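Local coordinates for protein particle-associated lyase (Acinetobacter bacteriophage AP22, PDB 4Y9V) that probably cleaves the capsular polysaccharide of Acinetobacter baumannii as the trimeric tailspike lyase of the phage, and binds fragments of that capsule, at residues A[98-101]-A[105-108]; A[216-221]-A[226-231]. All coordinates share one frame; numbering follows the deposited sequence.

Interaction 1. Residues A[98-101]-A[105-108]; sequences FVNE and VFNF. With EDO (1,2-ethanediol), chain J.
Phe106 reaches from strand 105-109 to Phe98 and Asn100, two residues of strand 96-100 that point toward it, and its ring carries the whole contact between the strands. The two strands lie in different sheets of the chain, with no hydrogen bond between the two segments; the nearest CA atoms, those of Asn100 and Val105, are 9.0 Å apart.

The apolar part is an aromatic pair. Corner CE1 of the Phe98 ring comes to 4.0 Å from CZ of Phe106. The ring centroids are 5.8 Å apart and the planes are inclined at 52°. In both residues CG stands anti to the carbonyl carbon (chi1 -59° in Phe106), which swings each ring toward the other strand. Phe96 and Phe114 add further rings, and Leu216 packs on Phe106.

The polar part is the amide of Asn100. Its ND2 lies 3.9 Å from Phe106 CE2, near the plane of the ring and at its edge, and the amide and ring planes are 67° apart. The amide nitrogen therefore does not sit over the pi face; its hydrogen bond goes to Tyr215 O, while Asn214 OD1 accepts the backbone N-H of Asn100.

Glu101 follows the strand, in the loop. In the conformer modelled here, OE2 accepts a hydrogen bond of 2.9 Å from O1 of a 1,2-ethanediol, probably a crystallisation additive, and OE1 is bonded to Ser81 N.

With just 92 Å² buried between the segments, the contact rests mainly on van der Waals packing of the two rings, and the buried amide beside them is satisfied by bonding to backbone further along the chain.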
loop_
_atom_site.group_PDB
_atom_site.type_symbol
_atom_site.label_atom_id
_atom_site.label_comp_id
_atom_site.label_asym_id
_atom_site.label_seq_id
_atom_site.Cartn_x
_atom_site.Cartn_y
_atom_site.Cartn_z
ATOM N N PHE A 98 -25.009 -23.218 8.497
ATOM C CA PHE A 98 -24.403 -24.371 9.142
ATOM C C PHE A 98 -23.559 -23.933 10.340
ATOM O O PHE A 98 -22.784 -22.972 10.262
ATOM C CB PHE A 98 -23.411 -25.090 8.202
ATOM C CG PHE A 98 -24.061 -25.929 7.138
ATOM C CD1 PHE A 98 -24.431 -27.257 7.420
ATOM C CD2 PHE A 98 -24.286 -25.465 5.832
ATOM C CE1 PHE A 98 -24.954 -28.063 6.439
ATOM C CE2 PHE A 98 -24.823 -26.290 4.859
ATOM C CZ PHE A 98 -25.151 -27.592 5.158
ATOM N N VAL A 99 -23.639 -24.734 11.417
ATOM C CA VAL A 99 -22.706 -24.683 12.529
ATOM C C VAL A 99 -22.114 -26.090 12.634
ATOM O O VAL A 99 -22.695 -26.999 13.226
ATOM C CB VAL A 99 -23.332 -24.239 13.849
ATOM C CG1 VAL A 99 -22.230 -24.082 14.893
ATOM C CG2 VAL A 99 -24.126 -22.979 13.693
ATOM N N ASN A 100 -20.963 -26.287 11.983
ATOM C CA ASN A 100 -20.337 -27.587 11.856
ATOM C C ASN A 100 -19.190 -27.766 12.843
ATOM O O ASN A 100 -18.343 -26.887 12.945
ATOM C CB ASN A 100 -19.822 -27.775 10.434
ATOM C CG ASN A 100 -20.957 -27.799 9.427
ATOM O OD1 ASN A 100 -22.051 -28.197 9.709
ATOM N ND2 ASN A 100 -20.654 -27.369 8.193
ATOM N N GLU A 101 -19.135 -28.898 13.538
ATOM C CA GLU A 101 -17.972 -29.231 14.334
ATOM C C GLU A 101 -16.763 -29.419 13.411
ATOM O O GLU A 101 -16.907 -29.918 12.280
ATOM C CB GLU A 101 -18.238 -30.476 15.176
ATOM C CG GLU A 101 -19.253 -30.279 16.285
ATOM C CD GLU A 101 -19.374 -31.485 17.202
ATOM O OE1 GLU A 101 -19.056 -32.619 16.742
ATOM O OE2 GLU A 101 -19.808 -31.350 18.372
ATOM N N VAL A 105 -17.113 -33.466 7.463
ATOM C CA VAL A 105 -16.682 -33.492 6.072
ATOM C C VAL A 105 -17.874 -33.967 5.242
ATOM O O VAL A 105 -18.481 -35.009 5.579
ATOM C CB VAL A 105 -15.459 -34.393 5.853
ATOM C CG1 VAL A 105 -15.106 -34.512 4.397
ATOM C CG2 VAL A 105 -14.284 -33.838 6.647
ATOM N N PHE A 106 -18.175 -33.273 4.156
ATOM C CA PHE A 106 -19.180 -33.729 3.199
ATOM C C PHE A 106 -18.440 -34.332 1.995
ATOM O O PHE A 106 -17.685 -33.644 1.331
ATOM C CB PHE A 106 -20.122 -32.596 2.770
ATOM C CG PHE A 106 -20.850 -32.013 3.962
ATOM C CD1 PHE A 106 -21.822 -32.732 4.628
ATOM C CD2 PHE A 106 -20.564 -30.748 4.431
ATOM C CE1 PHE A 106 -22.462 -32.205 5.736
ATOM C CE2 PHE A 106 -21.205 -30.242 5.542
ATOM C CZ PHE A 106 -22.172 -30.967 6.193
ATOM N N ASN A 107 -18.642 -35.638 1.793
ATOM C CA ASN A 107 -17.982 -36.354 0.705
ATOM C C ASN A 107 -18.966 -36.461 -0.461
ATOM O O ASN A 107 -19.919 -37.264 -0.399
ATOM C CB ASN A 107 -17.471 -37.729 1.175
ATOM C CG ASN A 107 -16.548 -38.322 0.128
ATOM O OD1 ASN A 107 -16.700 -38.095 -1.062
ATOM N ND2 ASN A 107 -15.603 -39.092 0.623
ATOM N N PHE A 108 -18.743 -35.637 -1.446
ATOM C CA PHE A 108 -19.554 -35.512 -2.649
ATOM C C PHE A 108 -19.215 -36.564 -3.704
ATOM O O PHE A 108 -19.935 -36.662 -4.716
ATOM C CB PHE A 108 -19.325 -34.130 -3.261
ATOM C CG PHE A 108 -19.776 -32.967 -2.400
ATOM C CD1 PHE A 108 -21.011 -32.968 -1.766
ATOM C CD2 PHE A 108 -18.963 -31.850 -2.252
ATOM C CE1 PHE A 108 -21.418 -31.878 -1.008
ATOM C CE2 PHE A 108 -19.379 -30.765 -1.529
ATOM C CZ PHE A 108 -20.593 -30.774 -0.878
HETATM C C1 EDO J . -19.316 -32.127 21.680
HETATM O O1 EDO J . -18.267 -32.042 20.707
HETATM C C2 EDO J . -19.696 -33.549 21.950
HETATM O O2 EDO J . -18.643 -34.268 22.556
#

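Interaction 2. Residues A[216-221]-A[226-231]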
loop_
_atom_site.group_PDB
_atom_site.type_symbol
_atom_site.label_atom_id
_atom_site.label_comp_id
_atom_site.label_asym_id
_atom_site.label_seq_id
_atom_site.Cartn_x
_atom_site.Cartn_y
_atom_site.Cartn_z
ATOM N N LEU A 216 -16.647 -25.338 6.685
ATOM C CA LEU A 216 -17.207 -26.232 5.664
ATOM C C LEU A 216 -16.007 -26.927 5.050
ATOM O O LEU A 216 -15.078 -26.258 4.557
ATOM C CB LEU A 216 -18.048 -25.430 4.702
ATOM C CG LEU A 216 -18.622 -26.218 3.536
ATOM C CD1 LEU A 216 -19.471 -27.364 3.999
ATOM C CD2 LEU A 216 -19.425 -25.315 2.581
ATOM N N LYS A 217 -15.972 -28.256 5.097
ATOM C CA LYS A 217 -14.887 -29.074 4.576
ATOM C C LYS A 217 -15.524 -30.172 3.719
ATOM O O LYS A 217 -16.456 -30.854 4.146
ATOM C CB LYS A 217 -14.054 -29.659 5.695
ATOM C CG LYS A 217 -12.861 -30.494 5.235
ATOM C CD LYS A 217 -11.929 -30.883 6.365
ATOM C CE LYS A 217 -10.867 -31.846 5.904
ATOM N NZ LYS A 217 -9.903 -32.133 6.985
ATOM N N THR A 218 -14.994 -30.308 2.497
ATOM C CA THR A 218 -15.604 -31.168 1.491
ATOM C C THR A 218 -14.548 -32.011 0.822
ATOM O O THR A 218 -13.361 -31.636 0.721
ATOM C CB THR A 218 -16.378 -30.357 0.437
ATOM O OG1 THR A 218 -15.498 -29.600 -0.367
ATOM C CG2 THR A 218 -17.365 -29.376 1.076
ATOM N N VAL A 219 -15.010 -33.151 0.286
ATOM C CA VAL A 219 -14.222 -34.057 -0.523
ATOM C C VAL A 219 -15.017 -34.412 -1.780
ATOM O O VAL A 219 -16.190 -34.758 -1.670
ATOM C CB VAL A 219 -13.879 -35.365 0.234
ATOM C CG1 VAL A 219 -13.188 -36.384 -0.695
ATOM C CG2 VAL A 219 -12.995 -35.031 1.418
ATOM N N SER A 220 -14.344 -34.377 -2.935
ATOM C CA SER A 220 -14.931 -34.802 -4.181
ATOM C C SER A 220 -13.830 -35.529 -4.970
ATOM O O SER A 220 -12.656 -35.308 -4.722
ATOM C CB SER A 220 -15.362 -33.577 -5.039
ATOM O OG SER A 220 -16.240 -32.743 -4.298
ATOM N N THR A 221 -14.226 -36.356 -5.928
ATOM C CA THR A 221 -13.219 -36.871 -6.837
ATOM C C THR A 221 -12.758 -35.779 -7.795
ATOM O O THR A 221 -13.412 -34.742 -7.970
ATOM C CB THR A 221 -13.744 -38.072 -7.647
ATOM O OG1 THR A 221 -14.691 -37.568 -8.552
ATOM C CG2 THR A 221 -14.312 -39.157 -6.740
ATOM N N ASN A 226 -19.020 -30.757 -10.441
ATOM C CA ASN A 226 -19.564 -29.699 -9.590
ATOM C C ASN A 226 -18.440 -29.049 -8.807
ATOM O O ASN A 226 -17.596 -29.732 -8.178
ATOM C CB ASN A 226 -20.573 -30.283 -8.604
ATOM C CG ASN A 226 -21.748 -30.885 -9.277
ATOM O OD1 ASN A 226 -21.786 -32.188 -9.315
ATOM N ND2 ASN A 226 -22.595 -30.135 -9.822
ATOM N N VAL A 227 -18.414 -27.729 -8.786
ATOM C CA VAL A 227 -17.583 -27.016 -7.820
ATOM C C VAL A 227 -18.108 -27.354 -6.432
ATOM O O VAL A 227 -19.324 -27.272 -6.205
ATOM C CB VAL A 227 -17.625 -25.510 -8.126
ATOM C CG1 VAL A 227 -16.822 -24.732 -7.088
ATOM C CG2 VAL A 227 -17.092 -25.247 -9.541
ATOM N N PRO A 228 -17.261 -27.755 -5.478
ATOM C CA PRO A 228 -17.790 -28.174 -4.187
ATOM C C PRO A 228 -18.722 -27.202 -3.507
ATOM O O PRO A 228 -19.726 -27.596 -2.935
ATOM C CB PRO A 228 -16.471 -28.449 -3.417
ATOM C CG PRO A 228 -15.496 -28.886 -4.455
ATOM C CD PRO A 228 -15.842 -28.095 -5.646
ATOM N N LEU A 229 -18.374 -25.896 -3.551
ATOM C CA LEU A 229 -19.313 -24.868 -3.120
ATOM C C LEU A 229 -19.289 -23.716 -4.142
ATOM O O LEU A 229 -18.225 -23.171 -4.455
ATOM C CB LEU A 229 -18.983 -24.298 -1.765
ATOM C CG LEU A 229 -19.871 -23.119 -1.294
ATOM C CD1 LEU A 229 -21.326 -23.516 -1.147
ATOM C CD2 LEU A 229 -19.310 -22.531 -0.019
ATOM N N VAL A 230 -20.486 -23.335 -4.588
ATOM C CA VAL A 230 -20.717 -22.078 -5.292
ATOM C C VAL A 230 -21.657 -21.240 -4.410
ATOM O O VAL A 230 -22.676 -21.743 -3.944
ATOM C CB VAL A 230 -21.338 -22.269 -6.674
ATOM C CG1 VAL A 230 -21.450 -20.892 -7.386
ATOM C CG2 VAL A 230 -20.544 -23.267 -7.505
ATOM N N ILE A 231 -21.306 -19.954 -4.233
ATOM C CA ILE A 231 -22.199 -18.944 -3.668
ATOM C C ILE A 231 -22.474 -17.951 -4.791
ATOM O O ILE A 231 -21.531 -17.418 -5.366
ATOM C CB ILE A 231 -21.590 -18.253 -2.451
ATOM C CG1 ILE A 231 -21.267 -19.229 -1.341
ATOM C CG2 ILE A 231 -22.472 -17.111 -1.985
ATOM C CD1 ILE A 231 -20.483 -18.652 -0.187
HETATM O O HOH W 1 -18.026 -31.325 -5.811
#
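Pro228 lays its ring against Thr218 and Ser220, two residues of strand 215-220 that point toward segment 226-231. From CB outward, the ring first meets a hydroxyl: CB lies 3.4 Å from Thr218 OG1, and the two side chains cross at about a right angle. Thr218 OG1 takes the position between its own backbone N and carbonyl carbon (chi1 69°), and this turns the oxygen, rather than the methyl, to the proline. Next comes CG, the atom that bridges the pair; it is 4.1 Å from Thr218 OG1 and 3.9 Å from Ser220 OG. These are van der Waals contacts of carbon with oxygen, not hydrogen bonds.

The hydroxyl of Ser220 has a polar partner close by. It donates to a water at 2.7 Å from OG, and that water donates in turn to Asn226 O at 2.9 Å, tying Ser220 to the backbone just before Val227 and Pro228.

At the other end the chemistry is purely apolar. In the conformer of Leu216 given, its CD2 touches Leu229 CD2 at 3.8 Å, the side chains crossing at a slant, and Phe114 and Phe242 pack against both leucines.

No direct hydrogen bond joins the two segments; each strand pairs instead with other neighbours, 215-220 with 105-109 and 237-245, 229-232 with 113-125 and 250-255. Inward side chains from two walls meeting across the interior, with a short loop between them, fit the parallel beta-helix of the pectin lyase-like family, which is right-handed.

Overall arrangement
Both contacts are buried, and each joins consecutive strands that belong to different sheets and do not pair with each other. Interaction 1 lies farther from the centre of the chain, at its N-terminal side, and relies on aromatic rings and an amide; interaction 2 uses leucines, a proline, hydroxyls and a bridging water, and has the side chain of Pro228 about 11 Å from the nearest bound sugar. The centres of interactions 1 and 2 are about 10 Å apart. Strands 105-109 and 215-220 are parallel neighbours, probably bonded through Phe108 N to Val219 O and Phe106 O to Val219 N, so residues 105-108 and 216-221 share one wall, and Phe108 CE2 packs on Pro228 O.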